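Local coordinates for PUA domain-containing protein (Archaeoglobus fulgidus DSM 4304, PDB 2Q07) that is of unknown function but belongs to the archaeosine synthase type 1 family and probably binds RNA in tRNA modification, at residues A[34-39]-A[118-123]; A[63-68]-A[98-103]. All coordinates share one frame; numbering follows the deposited sequence.

Contacts 1 and 2 lie in the same part of the chain, the region of the DUF5591 family, which belongs to the UDG-like clan. Their centres are about 11 Å apart. They meet through neighbouring parallel strands, 31-36 and 61-65, of one mixed sheet. Leu35 joins the two: its N lies 3.0 Å from Ile63 O and its O lies 2.8 Å from Ile65 N, both probable backbone hydrogen bonds. Just past the end of strand 31-36, Cys37 CB packs 3.3 Å from Ile65 O. Contact 1 extends the sheet to strand 115-118, while contact 2 ties strand 61-65 and its following loop to helix 94-111.

Contact 1 (A[34-39]-A[118-123]); sequences LLPCTA and AHVTGG
Leu34 and Ala118 face each other near the C-terminal ends of two parallel strands, 31-36 and 115-118, with their CA atoms 4.7 Å apart. One backbone hydrogen bond joins the segments. His119 N gives it to Leu34 O over 2.9 Å, with a bent N-H...O angle of 137°. His119 is also the centre of an inverse gamma turn, with a weak bond from Val120 N back to Ala118 O.

The other contacts are van der Waals ones, some between side chains and some against backbone atoms. Leu34 and Ala118 put their side chains on the same face of the sheet, where Leu34 CD1 lies 4.2 Å from Ala118 CB. Val128 of helix 123-132 touches both. Val120 points its CG1 methyl at the backbone of the other segment, 3.5 Å from Pro36 N. With chi1 at -68° CG1 stands anti to the valine's carbonyl carbon, and this rotamer presents it to the Leu35-Pro36 peptide. The Pro36 and Val120 side chains pass with opposite headings, and Pro36 CD lies 3.8 Å from Val120 CG1. Pro36 CD also rests 3.6 Å from His119 O. Leu35 starts away from the second segment, but its CD2 methyl returns to within 4.0 Å of His119 CB.

The imidazole has its polar partners outside the two segments. His119 ND1 bonds to Thr142 OG1 and NE2 to Val147 O, so both ring nitrogens of this buried side chain are satisfied.

The arrangement is that of neighbouring parallel strands at their C-terminal ends in an alpha/beta sheet. The chain leaves strand 115-118 through a short loop, and Gly122 is the N-cap residue of helix 123-132.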
loop_
_atom_site.group_PDB
_atom_site.type_symbol
_atom_site.label_atom_id
_atom_site.label_comp_id
_atom_site.label_asym_id
_atom_site.label_seq_id
_atom_site.Cartn_x
_atom_site.Cartn_y
_atom_site.Cartn_z
ATOM N N LEU A 34 -10.197 -10.089 9.120
ATOM C CA LEU A 34 -8.915 -10.759 8.912
ATOM C C LEU A 34 -9.132 -11.928 7.948
ATOM O O LEU A 34 -10.074 -12.717 8.107
ATOM C CB LEU A 34 -8.334 -11.255 10.246
ATOM C CG LEU A 34 -8.244 -10.222 11.378
ATOM C CD1 LEU A 34 -7.556 -10.843 12.586
ATOM C CD2 LEU A 34 -7.481 -8.991 10.901
ATOM N N LEU A 35 -8.250 -12.032 6.956
ATOM C CA LEU A 35 -8.344 -13.053 5.932
ATOM C C LEU A 35 -7.032 -13.798 5.688
ATOM O O LEU A 35 -5.950 -13.297 5.978
ATOM C CB LEU A 35 -8.806 -12.410 4.621
ATOM C CG LEU A 35 -10.160 -11.708 4.682
ATOM C CD1 LEU A 35 -10.346 -10.835 3.455
ATOM C CD2 LEU A 35 -11.254 -12.761 4.795
ATOM N N PRO A 36 -7.117 -15.009 5.126
ATOM C CA PRO A 36 -5.891 -15.766 4.871
ATOM C C PRO A 36 -5.219 -15.301 3.580
ATOM O O PRO A 36 -5.889 -14.838 2.654
ATOM C CB PRO A 36 -6.403 -17.193 4.772
ATOM C CG PRO A 36 -7.686 -17.002 4.029
ATOM C CD PRO A 36 -8.304 -15.773 4.697
ATOM N N CYS A 37 -3.894 -15.397 3.526
ATOM C CA CYS A 37 -3.198 -15.011 2.309
ATOM C C CYS A 37 -3.506 -16.102 1.287
ATOM O O CYS A 37 -4.020 -17.160 1.641
ATOM C CB CYS A 37 -1.687 -14.904 2.551
ATOM S SG CYS A 37 -0.936 -16.403 3.208
ATOM N N THR A 38 -3.220 -15.839 0.018
ATOM C CA THR A 38 -3.484 -16.821 -1.029
ATOM C C THR A 38 -2.261 -16.993 -1.915
ATOM O O THR A 38 -1.332 -16.189 -1.856
ATOM C CB THR A 38 -4.670 -16.393 -1.914
ATOM O OG1 THR A 38 -4.460 -15.051 -2.365
ATOM C CG2 THR A 38 -5.991 -16.465 -1.133
ATOM N N ALA A 39 -2.275 -18.044 -2.729
ATOM C CA ALA A 39 -1.181 -18.335 -3.655
ATOM C C ALA A 39 -1.098 -17.236 -4.706
ATOM O O ALA A 39 -0.010 -16.752 -5.028
ATOM C CB ALA A 39 -1.408 -19.685 -4.329
ATOM N N ALA A 118 -12.087 -12.421 12.780
ATOM C CA ALA A 118 -11.068 -13.324 12.260
ATOM C C ALA A 118 -11.653 -14.413 11.363
ATOM O O ALA A 118 -12.091 -15.450 11.849
ATOM C CB ALA A 118 -10.308 -13.957 13.416
ATOM N N HIS A 119 -11.653 -14.186 10.054
ATOM C CA HIS A 119 -12.186 -15.183 9.141
ATOM C C HIS A 119 -11.043 -16.025 8.603
ATOM O O HIS A 119 -10.698 -15.959 7.422
ATOM C CB HIS A 119 -12.931 -14.534 7.982
ATOM C CG HIS A 119 -13.916 -15.448 7.328
ATOM N ND1 HIS A 119 -15.086 -15.840 7.943
ATOM C CD2 HIS A 119 -13.885 -16.090 6.138
ATOM C CE1 HIS A 119 -15.734 -16.683 7.160
ATOM N NE2 HIS A 119 -15.025 -16.853 6.060
ATOM N N VAL A 120 -10.468 -16.824 9.487
ATOM C CA VAL A 120 -9.335 -17.668 9.144
ATOM C C VAL A 120 -9.389 -18.937 9.976
ATOM O O VAL A 120 -10.113 -19.003 10.974
ATOM C CB VAL A 120 -8.015 -16.940 9.453
ATOM C CG1 VAL A 120 -7.825 -15.768 8.517
ATOM C CG2 VAL A 120 -8.036 -16.447 10.890
ATOM N N THR A 121 -8.607 -19.936 9.582
ATOM C CA THR A 121 -8.589 -21.203 10.298
ATOM C C THR A 121 -7.179 -21.715 10.554
ATOM O O THR A 121 -6.207 -21.168 10.040
ATOM C CB THR A 121 -9.358 -22.292 9.515
ATOM O OG1 THR A 121 -8.771 -22.445 8.217
ATOM C CG2 THR A 121 -10.834 -21.912 9.363
ATOM N N GLY A 122 -7.088 -22.776 11.353
ATOM C CA GLY A 122 -5.804 -23.383 11.666
ATOM C C GLY A 122 -4.735 -22.432 12.173
ATOM O O GLY A 122 -5.004 -21.551 12.990
ATOM N N GLY A 123 -3.514 -22.624 11.682
ATOM C CA GLY A 123 -2.394 -21.793 12.083
ATOM C C GLY A 123 -2.688 -20.308 12.186
ATOM O O GLY A 123 -2.127 -19.624 13.050
#

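Contact 2 (A[63-68]-A[98-103]); sequences IIISSP and SFVAGW
Val100 turns both methyls of its side chain toward the end of strand 61-65 and the loop that follows it. Val100 CG2 lies 3.6 Å from Ser66 O, and CG1 approaches the same oxygen equally closely. The carbonyl oxygen thus sits against both branches of the valine. Val100 CG1 is anti to the backbone N (chi1 -179°), which also brings it 4.1 Å from Ile65 CG2. These two branched side chains cross at a slant.

Phe99 meets Pro68, which follows a cis peptide bond, at the more exposed end of the contact. One border of the ring, at Phe99 CE2, lies 3.8 Å from Pro68 CB. Pro68 O comes to the ring edge, near the ring plane, also 3.8 Å from Phe99 CE2. One face of the Phe99 ring is approached by Trp103 CD1, one turn later on the helix, offset toward the rim.

No hydrogen bond crosses between the segments. Ser67 OG instead bonds to Glu96 OE2, earlier in the same helix, and so adds a polar link beside the apolar one.

Around the contact, helix 94-111 packs against the sheet. Its Leu104 touches Ile63 and Ile65, and Val70 of strand 70-72 touches Val100 and Trp103. Ile65 also reaches Tyr124 and Val128, so it lies between helices 94-111 and 123-132.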
loop_
_atom_site.group_PDB
_atom_site.type_symbol
_atom_site.label_atom_id
_atom_site.label_comp_id
_atom_site.label_asym_id
_atom_site.label_seq_id
_atom_site.Cartn_x
_atom_site.Cartn_y
_atom_site.Cartn_z
ATOM N N ILE A 63 -7.471 -7.046 6.504
ATOM C CA ILE A 63 -6.055 -7.268 6.712
ATOM C C ILE A 63 -5.827 -8.720 6.335
ATOM O O ILE A 63 -6.516 -9.610 6.826
ATOM C CB ILE A 63 -5.645 -7.023 8.173
ATOM C CG1 ILE A 63 -5.772 -5.530 8.503
ATOM C CG2 ILE A 63 -4.221 -7.523 8.404
ATOM C CD1 ILE A 63 -5.444 -5.184 9.926
ATOM N N ILE A 64 -4.882 -8.951 5.433
ATOM C CA ILE A 64 -4.557 -10.303 5.008
ATOM C C ILE A 64 -3.390 -10.824 5.846
ATOM O O ILE A 64 -2.320 -10.211 5.873
ATOM C CB ILE A 64 -4.154 -10.340 3.505
ATOM C CG1 ILE A 64 -5.361 -9.981 2.632
ATOM C CG2 ILE A 64 -3.597 -11.721 3.138
ATOM C CD1 ILE A 64 -5.615 -8.490 2.506
ATOM N N ILE A 65 -3.591 -11.941 6.537
ATOM C CA ILE A 65 -2.519 -12.512 7.352
ATOM C C ILE A 65 -1.654 -13.427 6.486
ATOM O O ILE A 65 -2.162 -14.316 5.796
ATOM C CB ILE A 65 -3.071 -13.345 8.535
ATOM C CG1 ILE A 65 -3.899 -12.458 9.471
ATOM C CG2 ILE A 65 -1.920 -13.989 9.301
ATOM C CD1 ILE A 65 -4.621 -13.223 10.557
ATOM N N SER A 66 -0.348 -13.193 6.526
ATOM C CA SER A 66 0.606 -13.990 5.772
ATOM C C SER A 66 1.873 -14.154 6.611
ATOM O O SER A 66 1.866 -13.902 7.818
ATOM C CB SER A 66 0.938 -13.295 4.448
ATOM O OG SER A 66 1.688 -14.148 3.605
ATOM N N SER A 67 2.958 -14.580 5.976
ATOM C CA SER A 67 4.227 -14.753 6.673
ATOM C C SER A 67 5.394 -14.478 5.728
ATOM O O SER A 67 5.496 -15.082 4.661
ATOM C CB SER A 67 4.347 -16.170 7.235
ATOM O OG SER A 67 5.571 -16.323 7.940
ATOM N N PRO A 68 6.300 -13.569 6.120
ATOM C CA PRO A 68 6.290 -12.815 7.377
ATOM C C PRO A 68 5.392 -11.582 7.345
ATOM O O PRO A 68 5.210 -10.916 8.363
ATOM C CB PRO A 68 7.753 -12.401 7.556
ATOM C CG PRO A 68 8.501 -13.014 6.365
ATOM C CD PRO A 68 7.467 -13.197 5.313
ATOM N N SER A 98 4.709 -15.725 16.698
ATOM C CA SER A 98 5.079 -14.610 17.554
ATOM C C SER A 98 5.368 -13.352 16.738
ATOM O O SER A 98 4.864 -12.269 17.048
ATOM C CB SER A 98 6.301 -14.994 18.392
ATOM O OG SER A 98 6.716 -13.921 19.203
ATOM N N PHE A 99 6.172 -13.500 15.689
ATOM C CA PHE A 99 6.524 -12.376 14.829
ATOM C C PHE A 99 5.319 -11.805 14.087
ATOM O O PHE A 99 5.138 -10.589 14.044
ATOM C CB PHE A 99 7.582 -12.792 13.800
ATOM C CG PHE A 99 8.057 -11.658 12.929
ATOM C CD1 PHE A 99 8.992 -10.736 13.404
ATOM C CD2 PHE A 99 7.571 -11.506 11.637
ATOM C CE1 PHE A 99 9.434 -9.681 12.600
ATOM C CE2 PHE A 99 8.005 -10.454 10.828
ATOM C CZ PHE A 99 8.941 -9.539 11.310
ATOM N N VAL A 100 4.499 -12.668 13.493
ATOM C CA VAL A 100 3.332 -12.181 12.761
ATOM C C VAL A 100 2.301 -11.533 13.699
ATOM O O VAL A 100 1.688 -10.526 13.354
ATOM C CB VAL A 100 2.646 -13.304 11.946
ATOM C CG1 VAL A 100 1.457 -12.737 11.199
ATOM C CG2 VAL A 100 3.623 -13.905 10.952
ATOM N N ALA A 101 2.119 -12.109 14.883
ATOM C CA ALA A 101 1.184 -11.562 15.863
ATOM C C ALA A 101 1.617 -10.149 16.268
ATOM O O ALA A 101 0.794 -9.251 16.397
ATOM C CB ALA A 101 1.135 -12.466 17.097
ATOM N N GLY A 102 2.920 -9.969 16.474
ATOM C CA GLY A 102 3.451 -8.673 16.864
ATOM C C GLY A 102 3.044 -7.572 15.901
ATOM O O GLY A 102 2.543 -6.528 16.328
ATOM N N TRP A 103 3.250 -7.804 14.605
ATOM C CA TRP A 103 2.883 -6.813 13.601
ATOM C C TRP A 103 1.381 -6.668 13.405
ATOM O O TRP A 103 0.873 -5.548 13.279
ATOM C CB TRP A 103 3.573 -7.124 12.269
ATOM C CG TRP A 103 5.012 -6.690 12.300
ATOM C CD1 TRP A 103 6.116 -7.493 12.315
ATOM C CD2 TRP A 103 5.492 -5.345 12.431
ATOM N NE1 TRP A 103 7.256 -6.728 12.458
ATOM C CE2 TRP A 103 6.900 -5.408 12.529
ATOM C CE3 TRP A 103 4.865 -4.091 12.479
ATOM C CZ2 TRP A 103 7.698 -4.259 12.674
ATOM C CZ3 TRP A 103 5.655 -2.951 12.623
ATOM C CH2 TRP A 103 7.061 -3.047 12.719
#